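PDB 2RK5: putative hemolysin from Streptococcus mutans UA159, which is a membrane protein of uncertain function, possibly binding flavin adenine dinucleotide as inferred for the UPF0053 family, and is represented here by its transporter-associated domain. Local coordinates for residues F25-E30 / V59-K64; Y10-T15 / L81-S86. All coordinates share one frame; numbering follows the deposited sequence.

Contact 1: residues F25-E30 / V59-K64; sequences FETDLE and VESNGK
Ser61 lies against Thr27 and Asp28 with its hydroxyl wedged between the two residues. Its OG, turned anti to its own backbone N (chi1 175°), accepts a bond from the backbone N of Asp28 at 2.8 Å, while CB of Thr27 packs against it at 3.4 Å. Asp28 holds CG between its backbone N and carbonyl carbon (chi1 69°), which turns the carboxylate so that OD1 faces Ser61 OG; the two oxygens are modelled only 2.4 Å apart, so the details of their hydrogen bond are doubtful.

Past the serine the Asn62 amide reaches across to the loop, its plane turned 45° from the Asp28 carboxylate. ND2 donates to Glu26 O at 3.2 Å; the oxygen lies close to the amide plane, but the donor stands well above the carbonyl plane. Lys64, bent about its CB–CG bond, brings NZ to the same oxygen at 2.6 Å, so two donors grip it, and NZ also bonds to Asn62 O, tying the lysine to its own turn. On the buried side Leu29 CD2 sits 3.9 Å from Val59 CG2 and also meets Ser61 CB, next to Phe40 of helix 37-45. Asn22 of helix 18-25 takes the Thr27 hydroxyl.

The arrangement is a type I' beta-hairpin turn, Ser61 to Lys64, docked by side chains onto the loop following helix 18-25.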
# COMPACT_ATOMS: atom_id res chain seq x y z
N PHE A 25 -9.32 3.00 -20.89
CA PHE A 25 -8.74 4.32 -21.13
C PHE A 25 -7.87 4.42 -22.36
O PHE A 25 -7.42 5.51 -22.69
CB PHE A 25 -7.97 4.81 -19.87
CG PHE A 25 -8.87 5.12 -18.71
CD1 PHE A 25 -9.58 6.30 -18.69
CD2 PHE A 25 -9.02 4.24 -17.66
CE1 PHE A 25 -10.41 6.60 -17.63
CE2 PHE A 25 -9.87 4.52 -16.63
CZ PHE A 25 -10.56 5.70 -16.62
N GLU A 26 -7.69 3.31 -23.06
CA GLU A 26 -6.89 3.27 -24.30
C GLU A 26 -5.45 3.68 -24.02
O GLU A 26 -4.81 4.45 -24.77
CB GLU A 26 -7.53 4.11 -25.44
CG GLU A 26 -8.97 3.68 -25.67
CD GLU A 26 -9.63 4.24 -26.95
OE1 GLU A 26 -9.03 5.07 -27.66
OE2 GLU A 26 -10.77 3.81 -27.24
N THR A 27 -4.92 3.13 -22.93
CA THR A 27 -3.56 3.43 -22.51
C THR A 27 -2.75 2.12 -22.45
O THR A 27 -3.26 1.03 -22.79
CB THR A 27 -3.58 4.13 -21.12
OG1 THR A 27 -4.38 3.36 -20.22
CG2 THR A 27 -4.20 5.51 -21.24
N ASP A 28 -1.48 2.27 -22.06
CA ASP A 28 -0.52 1.16 -22.00
C ASP A 28 0.35 1.25 -20.74
O ASP A 28 1.57 1.04 -20.78
CB ASP A 28 0.36 1.13 -23.28
CG ASP A 28 1.34 2.34 -23.37
OD1 ASP A 28 1.29 3.28 -22.54
OD2 ASP A 28 2.20 2.32 -24.30
N LEU A 29 -0.29 1.51 -19.60
CA LEU A 29 0.43 1.63 -18.34
C LEU A 29 0.99 0.27 -17.96
O LEU A 29 0.33 -0.74 -18.16
CB LEU A 29 -0.50 2.07 -17.23
CG LEU A 29 -1.18 3.42 -17.45
CD1 LEU A 29 -1.96 3.83 -16.21
CD2 LEU A 29 -0.13 4.46 -17.90
N GLU A 30 2.21 0.26 -17.43
CA GLU A 30 2.78 -0.97 -16.91
C GLU A 30 3.83 -0.65 -15.89
O GLU A 30 4.45 0.41 -15.93
CB GLU A 30 3.39 -1.80 -18.03
CG GLU A 30 4.51 -1.11 -18.77
CD GLU A 30 5.03 -1.94 -19.95
OE1 GLU A 30 5.22 -3.17 -19.80
OE2 GLU A 30 5.24 -1.34 -21.04
N VAL A 59 0.91 10.75 -15.50
CA VAL A 59 1.60 9.96 -16.52
C VAL A 59 1.04 10.26 -17.89
O VAL A 59 -0.06 10.74 -18.03
CB VAL A 59 1.52 8.45 -16.22
CG1 VAL A 59 2.26 8.12 -14.92
CG2 VAL A 59 0.10 7.96 -16.18
N GLU A 60 1.84 9.99 -18.91
CA GLU A 60 1.39 10.12 -20.29
C GLU A 60 1.41 8.76 -20.95
O GLU A 60 2.40 8.02 -20.83
CB GLU A 60 2.29 11.08 -21.08
CG GLU A 60 1.89 11.18 -22.55
CD GLU A 60 2.69 12.23 -23.28
OE1 GLU A 60 3.67 12.77 -22.69
OE2 GLU A 60 2.33 12.53 -24.45
N SER A 61 0.34 8.41 -21.66
CA SER A 61 0.27 7.13 -22.33
C SER A 61 -0.64 7.21 -23.56
O SER A 61 -1.79 7.68 -23.50
CB SER A 61 -0.24 6.05 -21.37
OG SER A 61 -0.42 4.83 -22.07
N ASN A 62 -0.09 6.80 -24.71
CA ASN A 62 -0.89 6.74 -25.95
C ASN A 62 -1.52 8.09 -26.23
O ASN A 62 -2.66 8.19 -26.69
CB ASN A 62 -1.92 5.61 -25.90
CG ASN A 62 -1.28 4.23 -25.99
OD1 ASN A 62 -0.07 4.12 -26.27
ND2 ASN A 62 -2.06 3.18 -25.76
N GLY A 63 -0.74 9.13 -25.96
CA GLY A 63 -1.13 10.49 -26.22
C GLY A 63 -2.13 11.08 -25.24
O GLY A 63 -2.54 12.23 -25.41
N LYS A 64 -2.53 10.30 -24.24
CA LYS A 64 -3.38 10.81 -23.16
C LYS A 64 -2.50 11.18 -21.96
O LYS A 64 -1.54 10.45 -21.62
CB LYS A 64 -4.38 9.75 -22.70
CG LYS A 64 -5.43 9.31 -23.74
CD LYS A 64 -4.97 7.95 -24.31
CE LYS A 64 -5.73 7.50 -25.48
NZ LYS A 64 -5.00 6.55 -26.32

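Contact 2: residues Y10-T15 / L81-S86; sequences YIVLGT and LKILVS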
# COMPACT_ATOMS: atom_id res chain seq x y z
N TYR A 10 -13.08 10.54 -13.90
CA TYR A 10 -13.55 9.19 -13.58
C TYR A 10 -13.18 8.76 -12.17
O TYR A 10 -12.18 9.23 -11.62
CB TYR A 10 -12.95 8.17 -14.56
CG TYR A 10 -13.15 8.53 -16.00
CD1 TYR A 10 -14.16 7.94 -16.75
CD2 TYR A 10 -12.34 9.47 -16.62
CE1 TYR A 10 -14.36 8.30 -18.09
CE2 TYR A 10 -12.54 9.81 -17.96
CZ TYR A 10 -13.55 9.23 -18.68
OH TYR A 10 -13.76 9.57 -20.01
N ILE A 11 -14.01 7.90 -11.58
CA ILE A 11 -13.63 7.18 -10.37
C ILE A 11 -13.42 5.73 -10.75
O ILE A 11 -14.28 5.13 -11.42
CB ILE A 11 -14.67 7.30 -9.23
CG1 ILE A 11 -14.85 8.77 -8.85
CG2 ILE A 11 -14.25 6.51 -8.00
CD1 ILE A 11 -13.67 9.40 -8.16
N VAL A 12 -12.26 5.19 -10.39
CA VAL A 12 -11.96 3.76 -10.60
C VAL A 12 -11.69 3.07 -9.28
O VAL A 12 -11.08 3.65 -8.39
CB VAL A 12 -10.76 3.50 -11.57
CG1 VAL A 12 -11.03 4.19 -12.90
CG2 VAL A 12 -9.44 3.89 -10.98
N LEU A 13 -12.10 1.80 -9.21
CA LEU A 13 -11.74 0.94 -8.11
C LEU A 13 -10.25 0.62 -8.18
O LEU A 13 -9.71 0.32 -9.25
CB LEU A 13 -12.55 -0.35 -8.13
CG LEU A 13 -14.06 -0.14 -8.08
CD1 LEU A 13 -14.70 -1.51 -7.94
CD2 LEU A 13 -14.50 0.81 -6.96
N GLY A 14 -9.60 0.69 -7.02
CA GLY A 14 -8.17 0.40 -6.96
C GLY A 14 -7.83 -1.00 -7.43
O GLY A 14 -6.73 -1.28 -7.88
N THR A 15 -8.78 -1.91 -7.27
CA THR A 15 -8.61 -3.32 -7.65
C THR A 15 -8.76 -3.53 -9.15
O THR A 15 -8.52 -4.63 -9.65
CB THR A 15 -9.60 -4.24 -6.90
OG1 THR A 15 -10.91 -3.70 -7.06
CG2 THR A 15 -9.23 -4.32 -5.44
N LEU A 81 -9.63 5.59 -6.83
CA LEU A 81 -8.83 6.65 -7.43
C LEU A 81 -9.71 7.53 -8.30
O LEU A 81 -10.60 7.04 -8.98
CB LEU A 81 -7.74 6.07 -8.32
CG LEU A 81 -6.50 5.46 -7.69
CD1 LEU A 81 -5.72 4.70 -8.77
CD2 LEU A 81 -5.60 6.56 -7.10
N LYS A 82 -9.40 8.83 -8.31
CA LYS A 82 -9.91 9.76 -9.29
C LYS A 82 -8.93 9.85 -10.45
O LYS A 82 -7.73 9.98 -10.22
CB LYS A 82 -10.07 11.13 -8.67
CG LYS A 82 -10.80 12.14 -9.53
CD LYS A 82 -10.88 13.48 -8.80
CE LYS A 82 -11.93 14.35 -9.38
NZ LYS A 82 -12.17 15.52 -8.47
N ILE A 83 -9.43 9.75 -11.68
CA ILE A 83 -8.60 9.81 -12.89
C ILE A 83 -9.10 10.98 -13.71
O ILE A 83 -10.28 11.03 -14.04
CB ILE A 83 -8.75 8.54 -13.76
CG1 ILE A 83 -8.60 7.30 -12.89
CG2 ILE A 83 -7.76 8.56 -14.95
CD1 ILE A 83 -7.25 7.06 -12.29
N LEU A 84 -8.21 11.91 -14.02
CA LEU A 84 -8.54 13.02 -14.91
C LEU A 84 -7.75 12.84 -16.20
O LEU A 84 -6.52 12.67 -16.16
CB LEU A 84 -8.14 14.34 -14.26
CG LEU A 84 -8.79 14.73 -12.92
CD1 LEU A 84 -10.17 14.18 -12.77
CD2 LEU A 84 -7.95 14.37 -11.76
N VAL A 85 -8.47 12.86 -17.32
CA VAL A 85 -7.84 12.61 -18.62
C VAL A 85 -7.70 13.91 -19.41
O VAL A 85 -8.65 14.71 -19.49
CB VAL A 85 -8.63 11.59 -19.46
CG1 VAL A 85 -7.89 11.28 -20.75
CG2 VAL A 85 -8.84 10.27 -18.66
N SER A 86 -6.49 14.08 -19.95
CA SER A 86 -5.95 15.29 -20.58
C SER A 86 -6.45 16.61 -20.12
O SER A 86 -6.21 16.92 -18.95
CB SER A 86 -5.84 15.09 -22.08
OG SER A 86 -4.94 14.03 -22.25
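The Tyr10 ring lies beside the neighbouring strand with one edge turned to the backbone: Ile83 O sits at that edge, in the ring plane, 3.7 Å from CD2. Val85 CG2 approaches the ring obliquely and comes within 3.8 Å of CE2, and the ring of Phe25, at the end of helix 18-25, meets Tyr10 edge to face. With CG beside the backbone N (chi1 -53°), the tyrosine leans along its neighbour toward Val85.

At the backbone, Tyr10 and Ile83 form an antiparallel hydrogen-bonded pair. Tyr10 N donates to Ile83 O and Ile83 N returns a bond to Tyr10 O, both 2.8 Å. Two residues on, Val12 and Leu81 form a second such pair, whose two N-H groups point nearly straight at the opposing oxygens. Between them Ile11 and Lys82 make the non-hydrogen-bonded pair, where the CA-H groups of Lys82 and Ile11 approach Tyr10 O and Leu81 O.

These strands, 9-13 and 77-85, are neighbours in the antiparallel sheet of the transporter-associated domain, with strand 2-6 beyond the first and strand 64-74 beyond the second; two helices pack on one face. Tyr10, Val12, Leu81 and Ile83 lie on that helix-covered face. There Val12 CG2 packs against Leu81 CB at 3.8 Å, while its CG1 meets Ile83 CG1 at 3.9 Å, the two side chains crossing at about a right angle. Ile37 of helix 37-45 touches both Val12 and Leu81, and Phe21 of helix 18-25 touches Ile83.

On the other face Ile11 and Lys82 pair: Ile11 CD1 extends to Lys82 CB at 4.0 Å, beside the start of the extended lysine chain, and Ile5 of strand 2-6 also reaches Ile11.

In the fold
From the N terminus the chain runs through strands 2-6 and 9-13, then through helices 18-25 and 37-45, before returning by strands 56-61, 64-74 and 77-85. Contact 2 closes the longer loop, joining strand 9-13 to the last strand, and contact 1 is nested within it, tying the loop after helix 18-25 to the turn between strands 56-61 and 64-74. The two meet through Phe25, which packs on Val12 and Val85, and through Lys64, whose CA lies 3.7 Å from Ser86 OG. Contact 2 thus joins strands in the interior of the sheet, while contact 1 links its far hairpin to the helical layer.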